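Local coordinates for uncharacterized protein (Nostoc punctiforme, PDB 2QDR) that is of unknown function but is a putative dioxygenase with the double-stranded beta-helix fold of the cupin superfamily, at residues A43-Y48 and Q52-D57; D74-G79 and E103-I108; L83-D88 and Y261-S266. All blocks are in the same frame, centred on the assembly; numbering follows the deposited sequence.

Contact 1: A43-Y48 and Q52-D57; sequences AIAKEY and QYQFFD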
ATOM      1  N   ALA A  43     -17.316 -38.189  20.241  1.00 60.54           N
ATOM      2  CA  ALA A  43     -17.628 -38.707  21.569  1.00 59.61           C
ATOM      3  C   ALA A  43     -19.129 -38.882  21.743  1.00 58.84           C
ATOM      4  O   ALA A  43     -19.554 -39.737  22.495  1.00 59.41           O
ATOM      5  CB  ALA A  43     -17.098 -37.779  22.647  1.00 59.84           C
ATOM      6  N   ILE A  44     -19.920 -38.076  21.046  1.00 58.43           N
ATOM      7  CA  ILE A  44     -21.385 -38.130  21.119  1.00 58.52           C
ATOM      8  C   ILE A  44     -22.082 -38.970  20.023  1.00 58.69           C
ATOM      9  O   ILE A  44     -23.310 -39.053  20.033  1.00 58.55           O
ATOM     10  CB  ILE A  44     -21.993 -36.679  21.088  1.00 58.07           C
ATOM     11  CG1 ILE A  44     -21.904 -36.019  19.690  1.00 59.36           C
ATOM     12  CG2 ILE A  44     -21.330 -35.811  22.159  1.00 57.17           C
ATOM     13  CD1 ILE A  44     -22.489 -34.620  19.637  1.00 59.44           C
ATOM     14  N   ALA A  45     -21.336 -39.568  19.087  1.00 59.01           N
ATOM     15  CA  ALA A  45     -21.940 -40.350  17.998  1.00 59.42           C
ATOM     16  C   ALA A  45     -21.378 -41.764  17.919  1.00 60.28           C
ATOM     17  O   ALA A  45     -20.178 -41.959  18.078  1.00 59.93           O
ATOM     18  CB  ALA A  45     -21.737 -39.643  16.685  1.00 60.24           C
ATOM     19  N   LYS A  46     -22.256 -42.733  17.651  1.00 61.68           N
ATOM     20  CA  LYS A  46     -21.877 -44.145  17.552  1.00 63.21           C
ATOM     21  C   LYS A  46     -20.958 -44.485  16.360  1.00 64.62           C
ATOM     22  O   LYS A  46     -20.256 -45.487  16.411  1.00 65.85           O
ATOM     23  CB  LYS A  46     -23.127 -45.045  17.497  1.00 62.88           C
ATOM     24  N   GLU A  47     -20.988 -43.683  15.293  1.00 64.90           N
ATOM     25  CA  GLU A  47     -20.173 -43.901  14.092  1.00 64.65           C
ATOM     26  C   GLU A  47     -19.887 -42.572  13.416  1.00 63.56           C
ATOM     27  O   GLU A  47     -20.389 -41.530  13.847  1.00 63.47           O
ATOM     28  CB  GLU A  47     -20.886 -44.835  13.082  1.00 64.72           C
ATOM     29  CG  GLU A  47     -21.058 -46.327  13.447  1.00 68.25           C
ATOM     30  CD  GLU A  47     -19.739 -47.134  13.510  1.00 71.21           C
ATOM     31  OE1 GLU A  47     -18.650 -46.569  13.278  1.00 77.44           O
ATOM     32  OE2 GLU A  47     -19.796 -48.355  13.780  1.00 71.04           O
ATOM     33  N   TYR A  48     -19.050 -42.617  12.380  1.00 62.27           N
ATOM     34  CA  TYR A  48     -18.713 -41.446  11.579  1.00 60.06           C
ATOM     35  C   TYR A  48     -19.956 -41.029  10.812  1.00 59.59           C
ATOM     36  O   TYR A  48     -20.564 -41.862  10.140  1.00 60.11           O
ATOM     37  CB  TYR A  48     -17.537 -41.726  10.631  1.00 58.84           C
ATOM     38  CG  TYR A  48     -17.366 -40.720   9.495  1.00 59.70           C
ATOM     39  CD1 TYR A  48     -17.043 -39.384   9.752  1.00 57.75           C
ATOM     40  CD2 TYR A  48     -17.474 -41.122   8.151  1.00 55.28           C
ATOM     41  CE1 TYR A  48     -16.887 -38.466   8.715  1.00 58.30           C
ATOM     42  CE2 TYR A  48     -17.301 -40.215   7.108  1.00 55.56           C
ATOM     43  CZ  TYR A  48     -17.008 -38.888   7.395  1.00 57.49           C
ATOM     44  OH  TYR A  48     -16.834 -37.980   6.381  1.00 54.11           O
ATOM     45  N   GLN A  52     -21.623 -33.971   8.373  1.00 59.17           N
ATOM     46  CA  GLN A  52     -22.424 -33.500   9.501  1.00 59.31           C
ATOM     47  C   GLN A  52     -21.581 -32.812  10.561  1.00 58.55           C
ATOM     48  O   GLN A  52     -20.710 -33.431  11.159  1.00 58.17           O
ATOM     49  CB  GLN A  52     -23.193 -34.677  10.138  1.00 59.40           C
ATOM     50  CG  GLN A  52     -24.112 -34.290  11.323  1.00 59.87           C
ATOM     51  CD  GLN A  52     -25.196 -33.286  10.947  1.00 57.62           C
ATOM     52  OE1 GLN A  52     -26.044 -33.561  10.091  1.00 51.47           O
ATOM     53  NE2 GLN A  52     -25.198 -32.135  11.619  1.00 56.64           N
ATOM     54  N   TYR A  53     -21.858 -31.529  10.792  1.00 59.04           N
ATOM     55  CA  TYR A  53     -21.165 -30.760  11.823  1.00 58.12           C
ATOM     56  C   TYR A  53     -21.652 -31.278  13.161  1.00 58.46           C
ATOM     57  O   TYR A  53     -22.824 -31.658  13.273  1.00 59.60           O
ATOM     58  CB  TYR A  53     -21.430 -29.248  11.709  1.00 57.08           C
ATOM     59  CG  TYR A  53     -22.896 -28.822  11.798  1.00 57.76           C
ATOM     60  CD1 TYR A  53     -23.523 -28.626  13.025  1.00 55.51           C
ATOM     61  CD2 TYR A  53     -23.647 -28.598  10.645  1.00 57.72           C
ATOM     62  CE1 TYR A  53     -24.857 -28.254  13.100  1.00 54.86           C
ATOM     63  CE2 TYR A  53     -24.982 -28.220  10.713  1.00 55.26           C
ATOM     64  CZ  TYR A  53     -25.579 -28.045  11.943  1.00 54.15           C
ATOM     65  OH  TYR A  53     -26.897 -27.664  12.025  1.00 54.69           O
ATOM     66  N   GLN A  54     -20.764 -31.353  14.151  1.00 58.38           N
ATOM     67  CA  GLN A  54     -21.137 -31.809  15.496  1.00 58.67           C
ATOM     68  C   GLN A  54     -20.475 -30.926  16.542  1.00 59.65           C
ATOM     69  O   GLN A  54     -19.268 -30.707  16.476  1.00 58.79           O
ATOM     70  CB  GLN A  54     -20.736 -33.251  15.746  1.00 58.52           C
ATOM     71  CG  GLN A  54     -21.296 -34.251  14.754  1.00 57.88           C
ATOM     72  CD  GLN A  54     -20.990 -35.676  15.151  1.00 58.02           C
ATOM     73  OE1 GLN A  54     -20.930 -35.997  16.334  1.00 59.42           O
ATOM     74  NE2 GLN A  54     -20.844 -36.550  14.169  1.00 59.30           N
ATOM     75  N   PHE A  55     -21.271 -30.435  17.496  1.00 60.39           N
ATOM     76  CA  PHE A  55     -20.798 -29.575  18.564  1.00 60.64           C
ATOM     77  C   PHE A  55     -21.141 -30.179  19.915  1.00 60.71           C
ATOM     78  O   PHE A  55     -22.243 -30.701  20.088  1.00 60.48           O
ATOM     79  CB  PHE A  55     -21.478 -28.207  18.516  1.00 60.74           C
ATOM     80  CG  PHE A  55     -21.557 -27.587  17.147  1.00 62.40           C
ATOM     81  CD1 PHE A  55     -20.428 -27.467  16.360  1.00 62.46           C
ATOM     82  CD2 PHE A  55     -22.745 -26.990  16.704  1.00 65.74           C
ATOM     83  CE1 PHE A  55     -20.482 -26.858  15.100  1.00 62.49           C
ATOM     84  CE2 PHE A  55     -22.814 -26.357  15.448  1.00 64.05           C
ATOM     85  CZ  PHE A  55     -21.675 -26.298  14.645  1.00 63.52           C
ATOM     86  N   PHE A  56     -20.225 -30.089  20.878  1.00 60.10           N
ATOM     87  CA  PHE A  56     -20.485 -30.609  22.229  1.00 59.26           C
ATOM     88  C   PHE A  56     -19.545 -30.044  23.302  1.00 59.72           C
ATOM     89  O   PHE A  56     -18.432 -29.595  23.015  1.00 59.46           O
ATOM     90  CB  PHE A  56     -20.456 -32.146  22.262  1.00 58.37           C
ATOM     91  CG  PHE A  56     -19.189 -32.754  21.755  1.00 58.14           C
ATOM     92  CD1 PHE A  56     -19.056 -33.086  20.412  1.00 56.35           C
ATOM     93  CD2 PHE A  56     -18.141 -33.037  22.623  1.00 56.54           C
ATOM     94  CE1 PHE A  56     -17.896 -33.671  19.937  1.00 56.11           C
ATOM     95  CE2 PHE A  56     -16.972 -33.621  22.155  1.00 56.71           C
ATOM     96  CZ  PHE A  56     -16.852 -33.946  20.812  1.00 55.19           C
ATOM     97  N   ASP A  57     -20.036 -30.078  24.538  1.00 59.76           N
ATOM     98  CA  ASP A  57     -19.327 -29.604  25.700  1.00 59.82           C
ATOM     99  C   ASP A  57     -18.383 -30.715  26.121  1.00 59.54           C
ATOM    100  O   ASP A  57     -18.835 -31.818  26.412  1.00 59.11           O
ATOM    101  CB  ASP A  57     -20.330 -29.279  26.820  1.00 60.15           C
ATOM    102  CG  ASP A  57     -19.696 -28.632  28.055  1.00 60.98           C
ATOM    103  OD1 ASP A  57     -18.479 -28.342  28.076  1.00 60.61           O
ATOM    104  OD2 ASP A  57     -20.451 -28.405  29.029  1.00 63.84           O
TER
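Ile44 lies obliquely across Phe56 and brings two of its methyls to the aromatic side chain. Ile44 CG2 is 3.8 Å from Phe56 CG, and Ile44 CD1 is as near, 3.8 Å from Phe56 CD1. CG2 also makes an off-centre CH-pi contact, 4.2 Å from the Phe56 ring centroid and 30° off the ring normal. Ala43 adds a looser contact at the far part of the ring, where its CB is 4.2 Å from Phe56 CE2.

Ile44 and Gln54 run alongside each other, head to tail. The Ile44 CG1 branch stands between its own backbone N and carbonyl carbon (chi1 73°), and this turns it to the Gln54 amide. Ile44 CG1 is 3.5 Å from Gln54 OE1. Gln54 is extended beyond CG (chi2 -173°), which carries its amide out from the strand to the loop. Ala45 meets the same oxygen, with its CB 3.8 Å from Gln54 OE1. These are van der Waals contacts, and no hydrogen bond joins the two segments. The polar partner of Gln54 OE1 is Thr42 OG1, just before the loop, so this buried amide oxygen is satisfied next to apolar neighbours.

Phe56 also meets the ring of Tyr261, and Gln54 and Phe56 bond through their backbones to strand 260-264. Phe55 points the other way. It packs on Trp262 and Leu270, and its side chain is about 4 Å from a bound unidentified ligand.

The loop after strand 41-42 thus folds back over one side of strand 54-57. That strand is one of the two outermost strands, within this chain, of an antiparallel seven-strand sheet in the double-stranded beta-helix fold characteristic of cupins.

Contact 2: D74-G79 and E103-I108; sequences DNIAPG and EAPSGI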
ATOM      1  N   ASP A  74       5.232 -48.417  33.436  1.00 63.56           N
ATOM      2  CA  ASP A  74       3.997 -48.463  34.272  1.00 63.86           C
ATOM      3  C   ASP A  74       4.087 -47.685  35.602  1.00 63.53           C
ATOM      4  O   ASP A  74       3.048 -47.235  36.089  1.00 64.28           O
ATOM      5  CB  ASP A  74       3.452 -49.909  34.464  1.00 63.77           C
ATOM      6  CG  ASP A  74       4.469 -50.875  34.987  1.00 64.37           C
ATOM      7  OD1 ASP A  74       5.629 -50.468  35.202  1.00 69.52           O
ATOM      8  OD2 ASP A  74       4.106 -52.057  35.159  1.00 68.75           O
ATOM      9  N   ASN A  75       5.294 -47.463  36.139  1.00 62.38           N
ATOM     10  CA  ASN A  75       5.467 -46.684  37.385  1.00 61.61           C
ATOM     11  C   ASN A  75       5.132 -45.174  37.252  1.00 62.10           C
ATOM     12  O   ASN A  75       4.880 -44.506  38.259  1.00 62.84           O
ATOM     13  CB  ASN A  75       6.886 -46.883  37.982  1.00 61.01           C
ATOM     14  CG  ASN A  75       8.031 -46.403  37.063  1.00 59.44           C
ATOM     15  OD1 ASN A  75       7.831 -45.730  36.054  1.00 56.94           O
ATOM     16  ND2 ASN A  75       9.247 -46.759  37.438  1.00 57.59           N
ATOM     17  N   ILE A  76       5.112 -44.661  36.016  1.00 61.57           N
ATOM     18  CA  ILE A  76       4.817 -43.253  35.731  1.00 62.40           C
ATOM     19  C   ILE A  76       3.405 -42.907  36.214  1.00 62.50           C
ATOM     20  O   ILE A  76       2.526 -43.764  36.184  1.00 63.31           O
ATOM     21  CB  ILE A  76       5.004 -42.916  34.201  1.00 62.95           C
ATOM     22  CG1 ILE A  76       6.439 -43.250  33.711  1.00 64.96           C
ATOM     23  CG2 ILE A  76       4.639 -41.449  33.894  1.00 60.39           C
ATOM     24  CD1 ILE A  76       7.595 -42.548  34.435  1.00 65.81           C
ATOM     25  N   ALA A  77       3.209 -41.680  36.707  1.00 62.20           N
ATOM     26  CA  ALA A  77       1.910 -41.254  37.207  1.00 61.44           C
ATOM     27  C   ALA A  77       0.917 -41.208  36.054  1.00 61.26           C
ATOM     28  O   ALA A  77       1.284 -40.780  34.956  1.00 61.71           O
ATOM     29  CB  ALA A  77       2.011 -39.900  37.874  1.00 61.92           C
ATOM     30  N   PRO A  78      -0.333 -41.655  36.286  1.00 60.55           N
ATOM     31  CA  PRO A  78      -1.308 -41.625  35.205  1.00 60.63           C
ATOM     32  C   PRO A  78      -2.053 -40.289  35.104  1.00 60.40           C
ATOM     33  O   PRO A  78      -2.115 -39.526  36.062  1.00 60.00           O
ATOM     34  CB  PRO A  78      -2.290 -42.710  35.620  1.00 60.59           C
ATOM     35  CG  PRO A  78      -2.324 -42.598  37.115  1.00 60.82           C
ATOM     36  CD  PRO A  78      -0.932 -42.182  37.531  1.00 60.48           C
ATOM     37  N   GLY A  79      -2.616 -40.038  33.932  1.00 61.00           N
ATOM     38  CA  GLY A  79      -3.400 -38.834  33.659  1.00 61.67           C
ATOM     39  C   GLY A  79      -4.816 -39.319  33.425  1.00 61.89           C
ATOM     40  O   GLY A  79      -5.119 -40.500  33.659  1.00 62.01           O
ATOM     41  N   GLU A 103       5.679 -36.807  35.846  1.00 62.78           N
ATOM     42  CA  GLU A 103       7.054 -36.753  35.381  1.00 62.89           C
ATOM     43  C   GLU A 103       7.284 -37.985  34.505  1.00 61.71           C
ATOM     44  O   GLU A 103       7.067 -39.109  34.957  1.00 62.41           O
ATOM     45  CB  GLU A 103       7.999 -36.676  36.576  1.00 62.38           C
ATOM     46  CG  GLU A 103       9.455 -36.472  36.215  1.00 65.03           C
ATOM     47  CD  GLU A 103      10.325 -36.137  37.423  1.00 64.84           C
ATOM     48  OE1 GLU A 103       9.846 -36.216  38.576  1.00 65.12           O
ATOM     49  OE2 GLU A 103      11.503 -35.782  37.211  1.00 69.66           O
ATOM     50  N   ALA A 104       7.665 -37.752  33.248  1.00 60.83           N
ATOM     51  CA  ALA A 104       7.903 -38.811  32.272  1.00 61.03           C
ATOM     52  C   ALA A 104       9.338 -38.758  31.738  1.00 61.60           C
ATOM     53  O   ALA A 104       9.969 -37.687  31.738  1.00 60.76           O
ATOM     54  CB  ALA A 104       6.900 -38.702  31.127  1.00 60.95           C
ATOM     55  N   PRO A 105       9.853 -39.911  31.262  1.00 61.87           N
ATOM     56  CA  PRO A 105      11.208 -39.965  30.750  1.00 62.01           C
ATOM     57  C   PRO A 105      11.287 -39.485  29.310  1.00 61.93           C
ATOM     58  O   PRO A 105      10.262 -39.274  28.655  1.00 61.18           O
ATOM     59  CB  PRO A 105      11.535 -41.453  30.826  1.00 62.08           C
ATOM     60  CG  PRO A 105      10.246 -42.106  30.545  1.00 61.91           C
ATOM     61  CD  PRO A 105       9.192 -41.225  31.146  1.00 61.98           C
ATOM     62  N   SER A 106      12.523 -39.324  28.847  1.00 62.23           N
ATOM     63  CA  SER A 106      12.816 -38.900  27.498  1.00 61.53           C
ATOM     64  C   SER A 106      12.579 -40.069  26.560  1.00 60.77           C
ATOM     65  O   SER A 106      12.558 -41.225  26.993  1.00 60.51           O
ATOM     66  CB  SER A 106      14.272 -38.451  27.399  1.00 61.76           C
ATOM     67  OG  SER A 106      15.150 -39.512  27.756  1.00 63.65           O
ATOM     68  N   GLY A 107      12.426 -39.763  25.278  1.00 60.28           N
ATOM     69  CA  GLY A 107      12.203 -40.778  24.257  1.00 60.76           C
ATOM     70  C   GLY A 107      11.524 -40.199  23.050  1.00 60.93           C
ATOM     71  O   GLY A 107      11.514 -38.982  22.868  1.00 62.79           O
ATOM     72  N   ILE A 108      10.972 -41.080  22.224  1.00 60.65           N
ATOM     73  CA  ILE A 108      10.259 -40.693  21.009  1.00 60.71           C
ATOM     74  C   ILE A 108       8.859 -41.249  21.068  1.00 61.35           C
ATOM     75  O   ILE A 108       8.513 -41.974  22.005  1.00 61.84           O
ATOM     76  CB  ILE A 108      10.963 -41.206  19.713  1.00 60.24           C
ATOM     77  CG1 ILE A 108      11.027 -42.749  19.654  1.00 61.76           C
ATOM     78  CG2 ILE A 108      12.347 -40.610  19.609  1.00 60.52           C
ATOM     79  CD1 ILE A 108      11.647 -43.300  18.378  1.00 60.95           C
TER
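Ile76 makes every side-chain contact here from the side of the 74-79 loop. Its delta methyl meets the backbone of Glu103 and Ala104 and the ring of Pro105. Ile76 CD1 is 3.5 Å from Glu103 O and 3.9 Å from Pro105 CD. The second branch reaches the same carbonyl, with Ile76 CG2 also 3.5 Å from Glu103 O. Two methyls therefore rest against one oxygen. Ile76 CD1 is 4.3 Å from Ala104 CA, between the other two contacts.

The torsions of Ile76 bring both methyls to this one carbonyl. CG1 lies beside the backbone N and anti to the carbonyl carbon (chi1 -57°). CD1 is then folded back rather than extended (chi2 -58°). The contact is small and made by van der Waals packing, part of it against a carbonyl oxygen. No hydrogen bond crosses between the segments. The Glu103 side chain leads away from Ile76 and takes little part.

The setting is the cupin-type double-stranded beta-helix. Residues 74-79 form the loop that leads into strand 79-86 of the larger sheet in the N-terminal half. Residues 103-104 form an outermost strand, within this chain, of a smaller four-strand antiparallel sheet. Ile76 thus joins a loop of one sheet to the edge of another, on the periphery of the chain.

Backbone bonds fix both sides. Ala104 pairs with Trp146 and Gly107 with Ile143 on one, and Gly79 with Trp67 on the other. Met72, earlier in the same loop as Ile76, packs on Pro105.

Contact 3: L83-D88 and Y261-S266; sequences LLTWHD and YWYCPS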
ATOM      1  N   LEU A  83     -11.828 -38.430  25.416  1.00 60.36           N
ATOM      2  CA  LEU A  83     -11.617 -38.696  24.005  1.00 60.42           C
ATOM      3  C   LEU A  83     -12.685 -37.970  23.166  1.00 60.18           C
ATOM      4  O   LEU A  83     -13.842 -38.375  23.145  1.00 60.11           O
ATOM      5  CB  LEU A  83     -11.640 -40.208  23.782  1.00 60.10           C
ATOM      6  CG  LEU A  83     -11.126 -40.746  22.450  1.00 62.23           C
ATOM      7  CD1 LEU A  83      -9.618 -40.556  22.311  1.00 63.10           C
ATOM      8  CD2 LEU A  83     -11.473 -42.221  22.316  1.00 61.70           C
ATOM      9  N   LEU A  84     -12.286 -36.889  22.492  1.00 60.32           N
ATOM     10  CA  LEU A  84     -13.195 -36.061  21.668  1.00 60.39           C
ATOM     11  C   LEU A  84     -13.568 -36.669  20.313  1.00 60.46           C
ATOM     12  O   LEU A  84     -14.757 -36.822  20.004  1.00 59.58           O
ATOM     13  CB  LEU A  84     -12.585 -34.669  21.464  1.00 60.04           C
ATOM     14  CG  LEU A  84     -12.619 -33.644  22.623  1.00 62.50           C
ATOM     15  CD1 LEU A  84     -12.472 -34.212  24.018  1.00 61.16           C
ATOM     16  CD2 LEU A  84     -11.551 -32.543  22.392  1.00 61.51           C
ATOM     17  N   THR A  85     -12.560 -36.948  19.490  1.00 60.29           N
ATOM     18  CA  THR A  85     -12.751 -37.570  18.173  1.00 59.62           C
ATOM     19  C   THR A  85     -11.616 -38.519  17.896  1.00 59.13           C
ATOM     20  O   THR A  85     -10.512 -38.332  18.408  1.00 57.31           O
ATOM     21  CB  THR A  85     -12.791 -36.578  16.977  1.00 60.45           C
ATOM     22  OG1 THR A  85     -11.569 -35.827  16.924  1.00 59.05           O
ATOM     23  CG2 THR A  85     -13.956 -35.634  17.092  1.00 60.11           C
ATOM     24  N   TRP A  86     -11.897 -39.558  17.117  1.00 60.38           N
ATOM     25  CA  TRP A  86     -10.873 -40.537  16.754  1.00 60.33           C
ATOM     26  C   TRP A  86     -11.258 -41.341  15.526  1.00 60.83           C
ATOM     27  O   TRP A  86     -12.415 -41.362  15.116  1.00 59.33           O
ATOM     28  CB  TRP A  86     -10.572 -41.490  17.916  1.00 60.23           C
ATOM     29  CG  TRP A  86     -11.678 -42.433  18.301  1.00 61.52           C
ATOM     30  CD1 TRP A  86     -11.787 -43.754  17.956  1.00 60.46           C
ATOM     31  CD2 TRP A  86     -12.820 -42.137  19.107  1.00 61.35           C
ATOM     32  NE1 TRP A  86     -12.922 -44.294  18.501  1.00 59.92           N
ATOM     33  CE2 TRP A  86     -13.576 -43.322  19.212  1.00 63.07           C
ATOM     34  CE3 TRP A  86     -13.279 -40.988  19.755  1.00 60.14           C
ATOM     35  CZ2 TRP A  86     -14.761 -43.388  19.949  1.00 62.54           C
ATOM     36  CZ3 TRP A  86     -14.454 -41.056  20.483  1.00 60.96           C
ATOM     37  CH2 TRP A  86     -15.180 -42.244  20.572  1.00 60.30           C
ATOM     38  N   HIS A  87     -10.245 -41.980  14.948  1.00 62.67           N
ATOM     39  CA  HIS A  87     -10.382 -42.846  13.785  1.00 63.67           C
ATOM     40  C   HIS A  87      -9.765 -44.162  14.228  1.00 64.12           C
ATOM     41  O   HIS A  87      -8.885 -44.159  15.091  1.00 64.04           O
ATOM     42  CB  HIS A  87      -9.718 -42.241  12.541  1.00 64.43           C
ATOM     43  CG  HIS A  87      -9.884 -43.066  11.299  1.00 66.45           C
ATOM     44  ND1 HIS A  87      -8.820 -43.604  10.610  1.00 71.89           N
ATOM     45  CD2 HIS A  87     -10.997 -43.502  10.665  1.00 68.13           C
ATOM     46  CE1 HIS A  87      -9.269 -44.299   9.580  1.00 70.59           C
ATOM     47  NE2 HIS A  87     -10.588 -44.255   9.592  1.00 67.75           N
ATOM     48  N   ASP A  88     -10.239 -45.282  13.675  1.00 65.65           N
ATOM     49  CA  ASP A  88      -9.715 -46.621  14.056  1.00 66.59           C
ATOM     50  C   ASP A  88      -8.239 -46.868  13.691  1.00 65.69           C
ATOM     51  O   ASP A  88      -7.614 -47.730  14.298  1.00 65.76           O
ATOM     52  CB  ASP A  88     -10.595 -47.759  13.503  1.00 67.69           C
ATOM     53  CG  ASP A  88     -11.982 -47.808  14.152  1.00 70.96           C
ATOM     54  OD1 ASP A  88     -12.472 -46.766  14.647  1.00 73.63           O
ATOM     55  OD2 ASP A  88     -12.585 -48.902  14.150  1.00 73.01           O
ATOM     56  N   TYR A 261     -16.173 -28.108  22.013  1.00 62.50           N
ATOM     57  CA  TYR A 261     -15.388 -28.564  20.877  1.00 62.82           C
ATOM     58  C   TYR A 261     -16.264 -28.882  19.678  1.00 62.83           C
ATOM     59  O   TYR A 261     -17.456 -29.168  19.831  1.00 64.33           O
ATOM     60  CB  TYR A 261     -14.614 -29.811  21.311  1.00 64.23           C
ATOM     61  CG  TYR A 261     -13.931 -30.615  20.221  1.00 63.24           C
ATOM     62  CD1 TYR A 261     -14.620 -31.620  19.564  1.00 64.59           C
ATOM     63  CD2 TYR A 261     -12.604 -30.397  19.875  1.00 62.07           C
ATOM     64  CE1 TYR A 261     -14.040 -32.367  18.591  1.00 66.05           C
ATOM     65  CE2 TYR A 261     -11.995 -31.154  18.885  1.00 65.34           C
ATOM     66  CZ  TYR A 261     -12.726 -32.145  18.251  1.00 66.96           C
ATOM     67  OH  TYR A 261     -12.170 -32.921  17.266  1.00 64.29           O
ATOM     68  N   TRP A 262     -15.680 -28.818  18.486  1.00 62.19           N
ATOM     69  CA  TRP A 262     -16.417 -29.164  17.279  1.00 62.33           C
ATOM     70  C   TRP A 262     -15.595 -30.006  16.307  1.00 61.46           C
ATOM     71  O   TRP A 262     -14.370 -30.084  16.404  1.00 61.40           O
ATOM     72  CB  TRP A 262     -16.951 -27.918  16.570  1.00 62.52           C
ATOM     73  CG  TRP A 262     -15.960 -27.007  15.999  1.00 62.45           C
ATOM     74  CD1 TRP A 262     -15.441 -27.044  14.745  1.00 63.42           C
ATOM     75  CD2 TRP A 262     -15.405 -25.863  16.633  1.00 65.09           C
ATOM     76  NE1 TRP A 262     -14.573 -26.001  14.561  1.00 63.56           N
ATOM     77  CE2 TRP A 262     -14.524 -25.264  15.711  1.00 64.73           C
ATOM     78  CE3 TRP A 262     -15.542 -25.300  17.907  1.00 61.30           C
ATOM     79  CZ2 TRP A 262     -13.803 -24.114  16.012  1.00 65.58           C
ATOM     80  CZ3 TRP A 262     -14.819 -24.174  18.206  1.00 64.65           C
ATOM     81  CH2 TRP A 262     -13.962 -23.586  17.263  1.00 64.73           C
ATOM     82  N   TYR A 263     -16.327 -30.649  15.399  1.00 60.23           N
ATOM     83  CA  TYR A 263     -15.783 -31.493  14.354  1.00 60.16           C
ATOM     84  C   TYR A 263     -16.700 -31.373  13.150  1.00 59.86           C
ATOM     85  O   TYR A 263     -17.877 -31.672  13.236  1.00 60.57           O
ATOM     86  CB  TYR A 263     -15.671 -32.955  14.796  1.00 59.24           C
ATOM     87  CG  TYR A 263     -15.237 -33.870  13.672  1.00 57.83           C
ATOM     88  CD1 TYR A 263     -13.917 -33.887  13.244  1.00 60.35           C
ATOM     89  CD2 TYR A 263     -16.140 -34.722  13.042  1.00 56.66           C
ATOM     90  CE1 TYR A 263     -13.501 -34.729  12.212  1.00 62.47           C
ATOM     91  CE2 TYR A 263     -15.737 -35.564  12.001  1.00 58.49           C
ATOM     92  CZ  TYR A 263     -14.417 -35.564  11.590  1.00 60.52           C
ATOM     93  OH  TYR A 263     -14.012 -36.398  10.572  1.00 59.21           O
ATOM     94  N   CYS A 264     -16.145 -30.919  12.039  1.00 60.56           N
ATOM     95  CA  CYS A 264     -16.877 -30.721  10.812  1.00 61.44           C
ATOM     96  C   CYS A 264     -16.149 -31.461   9.709  1.00 61.39           C
ATOM     97  O   CYS A 264     -15.141 -30.952   9.211  1.00 62.40           O
ATOM     98  CB  CYS A 264     -16.937 -29.230  10.507  1.00 61.49           C
ATOM     99  SG  CYS A 264     -17.620 -28.277  11.879  1.00 67.77           S
ATOM    100  N   PRO A 265     -16.637 -32.657   9.318  1.00 61.00           N
ATOM    101  CA  PRO A 265     -15.930 -33.363   8.258  1.00 61.19           C
ATOM    102  C   PRO A 265     -16.161 -32.685   6.907  1.00 60.81           C
ATOM    103  O   PRO A 265     -16.939 -31.740   6.809  1.00 60.26           O
ATOM    104  CB  PRO A 265     -16.529 -34.773   8.299  1.00 61.50           C
ATOM    105  CG  PRO A 265     -17.893 -34.576   8.779  1.00 62.50           C
ATOM    106  CD  PRO A 265     -17.811 -33.423   9.770  1.00 62.77           C
ATOM    107  N   SER A 266     -15.482 -33.172   5.882  1.00 60.93           N
ATOM    108  CA  SER A 266     -15.587 -32.591   4.549  1.00 61.81           C
ATOM    109  C   SER A 266     -17.019 -32.480   4.018  1.00 61.59           C
ATOM    110  O   SER A 266     -17.803 -33.400   4.153  1.00 62.26           O
ATOM    111  CB  SER A 266     -14.711 -33.378   3.586  1.00 61.85           C
ATOM    112  OG  SER A 266     -13.369 -33.254   4.023  1.00 66.40           O
TER
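Leu84 and Thr85 pack on Tyr261, and Thr85 also reaches Tyr263, across the interface between two antiparallel sheets of the cupin-like double-stranded beta-helix fold. Strand 83-86 belongs to the sheet of the N-terminal half, and strand 261-264 to that of the C-terminal half. Their axes come within 8.2 Å and run nearly parallel, 10° apart. The strands meet through side chains and not through backbone pairing. Leu84 and Thr85 form a classic beta bulge opposite Thr93. This bulge turns two successive side chains to the same partner.

The apolar contacts centre on the Tyr261 ring. Leu84 CD2 lies over one face in a CH-pi contact, 3.8 Å from the ring centroid and 24° off the normal. Thr85 CG2 sits at the edge of that ring, 3.6 Å from Tyr261 CE1. The same methyl reaches the neighbouring tyrosine, with Thr85 CG2 3.9 Å from Tyr263 CB.

The polar contacts gather at the phenol oxygens, which are buried. Tyr261 OH is hydrogen-bonded to Glu241 OE1, its stronger partner. Tyr263 OH is held by Leu37 O and Arg40 N. With chi1 at 59°, Thr85 turns OG1 to the phenol of Tyr261 and CG2 to the ring edge. A weak hydrogen bond also links Thr85 OG1 to Arg40 NH1. Across the interface, Thr85 OG1 donates to Tyr261 OH at 3.0 Å.

How the contacts relate
From the N terminus, contact 1 comes first and closes a short loop, with three residues between 43-48 and 52-57. Contact 2 opens later, at 74-79. Contact 3 opens at 83-88, before contact 2 closes at 103-108, so these two cross. Contact 3 closes only at 261-266, spanning most of the chain. It ties the sheet of the N-terminal half to that of the C-terminal half. Contacts 1 and 3 touch, because strands 54-57 and 260-264 are neighbours in one sheet, and Ala43 CB also packs against Leu83 O. Contact 2 stands apart at the far side of the N-terminal half, its centre about 26 Å from that of contact 3.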